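Local coordinates for protein thioredoxin (Thermosipho africanus, PDB 6MOS) that probably acts as a thiol-disulfide oxidoreductase of the thioredoxin family, exchanging dithiol and disulfide through a CxxC pair at a helix start, at residues 74-78 and 79-83. Residues are numbered along the deposited sequence; the frame is centred on the assembly and turned at random.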
loop_
_atom_site.group_PDB
_atom_site.type_symbol
_atom_site.label_atom_id
_atom_site.label_comp_id
_atom_site.label_asym_id
_atom_site.label_seq_id
_atom_site.Cartn_x
_atom_site.Cartn_y
_atom_site.Cartn_z
ATOM N N LYS A 74 11.452 7.059 -2.289
ATOM C CA LYS A 74 10.351 7.224 -1.340
ATOM C C LYS A 74 10.736 6.916 0.100
ATOM O O LYS A 74 9.873 7.024 0.986
ATOM C CB LYS A 74 9.172 6.331 -1.725
ATOM C CG LYS A 74 8.439 6.772 -2.962
ATOM C CD LYS A 74 7.648 8.061 -2.768
ATOM C CE LYS A 74 6.425 7.824 -1.893
ATOM N NZ LYS A 74 5.535 9.024 -1.850
ATOM N N LEU A 75 11.985 6.522 0.360
ATOM C CA LEU A 75 12.453 6.211 1.716
ATOM C C LEU A 75 11.699 5.015 2.301
ATOM O O LEU A 75 11.325 4.994 3.477
ATOM C CB LEU A 75 12.360 7.438 2.630
ATOM C CG LEU A 75 13.030 8.683 2.035
ATOM C CD1 LEU A 75 12.891 9.892 2.949
ATOM C CD2 LEU A 75 14.502 8.406 1.753
ATOM N N VAL A 76 11.486 4.004 1.468
ATOM C CA VAL A 76 10.892 2.737 1.874
ATOM C C VAL A 76 12.026 1.761 2.133
ATOM O O VAL A 76 12.822 1.480 1.229
ATOM C CB VAL A 76 9.952 2.190 0.792
ATOM C CG1 VAL A 76 9.506 0.764 1.153
ATOM C CG2 VAL A 76 8.779 3.130 0.593
ATOM N N PHE A 77 12.093 1.236 3.355
ATOM C CA PHE A 77 13.183 0.362 3.763
ATOM C C PHE A 77 12.740 -0.991 4.274
ATOM O O PHE A 77 13.545 -1.926 4.260
ATOM C CB PHE A 77 14.027 1.038 4.847
ATOM C CG PHE A 77 14.383 2.431 4.514
ATOM C CD1 PHE A 77 15.186 2.698 3.420
ATOM C CD2 PHE A 77 13.899 3.480 5.265
ATOM C CE1 PHE A 77 15.507 3.991 3.084
ATOM C CE2 PHE A 77 14.221 4.777 4.941
ATOM C CZ PHE A 77 15.023 5.034 3.846
ATOM N N THR A 78 11.518 -1.119 4.754
ATOM C CA THR A 78 10.993 -2.387 5.226
ATOM C C THR A 78 9.825 -2.817 4.351
ATOM O O THR A 78 9.124 -1.987 3.769
ATOM C CB THR A 78 10.535 -2.299 6.693
ATOM O OG1 THR A 78 9.978 -3.560 7.086
ATOM C CG2 THR A 78 9.520 -1.182 6.893
ATOM N N VAL A 79 9.622 -4.125 4.256
ATOM C CA VAL A 79 8.433 -4.648 3.588
ATOM C C VAL A 79 7.694 -5.573 4.552
ATOM O O VAL A 79 8.323 -6.213 5.408
ATOM C CB VAL A 79 8.795 -5.346 2.261
ATOM C CG1 VAL A 79 9.354 -4.333 1.308
ATOM C CG2 VAL A 79 9.849 -6.418 2.482
ATOM N N PRO A 80 6.364 -5.664 4.479
ATOM C CA PRO A 80 5.578 -4.867 3.523
ATOM C C PRO A 80 5.492 -3.397 3.928
ATOM O O PRO A 80 5.540 -3.085 5.124
ATOM C CB PRO A 80 4.209 -5.543 3.559
ATOM C CG PRO A 80 4.115 -6.111 4.948
ATOM C CD PRO A 80 5.523 -6.578 5.276
ATOM N N THR A 81 5.420 -2.494 2.949
ATOM C CA THR A 81 5.037 -1.115 3.206
ATOM C C THR A 81 3.863 -0.801 2.293
ATOM O O THR A 81 3.856 -1.208 1.131
ATOM C CB THR A 81 6.195 -0.115 2.974
ATOM O OG1 THR A 81 7.219 -0.276 3.971
ATOM C CG2 THR A 81 5.696 1.330 3.000
ATOM N N VAL A 82 2.854 -0.127 2.835
ATOM C CA VAL A 82 1.668 0.260 2.079
ATOM C C VAL A 82 1.578 1.776 2.101
ATOM O O VAL A 82 1.635 2.389 3.171
ATOM C CB VAL A 82 0.384 -0.372 2.649
ATOM C CG1 VAL A 82 -0.824 0.139 1.886
ATOM C CG2 VAL A 82 0.448 -1.881 2.548
ATOM N N ILE A 83 1.452 2.389 0.923
ATOM C CA ILE A 83 1.270 3.830 0.837
ATOM C C ILE A 83 -0.037 4.070 0.100
ATOM O O ILE A 83 -0.244 3.526 -0.987
ATOM C CB ILE A 83 2.447 4.521 0.124
ATOM C CG1 ILE A 83 3.764 4.248 0.862
ATOM C CG2 ILE A 83 2.232 6.028 0.061
ATOM C CD1 ILE A 83 4.935 5.024 0.302
HETATM O O HOH W 1 9.289 1.472 4.939
HETATM O O HOH W 2 6.919 -3.569 7.180
#
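V79 follows T78 directly, and its CG1 lies 3.4 Å from T78 O. The V79 side chain also touches C41, N35 and V64. P80 comes next, after a cis peptide bond, in the cis-proline loop of the thioredoxin fold. It touches C38 and C41, whose disulfide is probably the redox centre, as in other thioredoxins. Water 2 bonds T78 OG1 at 3.1 Å; its bond to P80 O is doubtful.

T81 carries the main link. Its OG1 donates to T78 O at 2.6 Å, and this donor lies 33° off the T78 carbonyl plane. With chi1 at -69°, OG1 sits beside the T81 backbone N, on the side of the loop. It also accepts from water 1 at 2.9 Å, and that water accepts from F77 N. V76 CG1 meets T81 OG1 tip to tip at 3.8 Å. A valine at T81 would probably leave T78 O without this donor and water 1 without an acceptor, freeing the turn to shift.

I83 closes the contact. Its CD1 packs on K74 CE at 3.9 Å and lies 4.3 Å from V76 CG2. K74 NZ goes on to a salt bridge with E90.

The turn joins helix 69-73, through the Schellman motif at L75, to strand 81-86. That strand runs between strands 29-34 and 89-95, antiparallel to both, while P80 packs on helix 39-55.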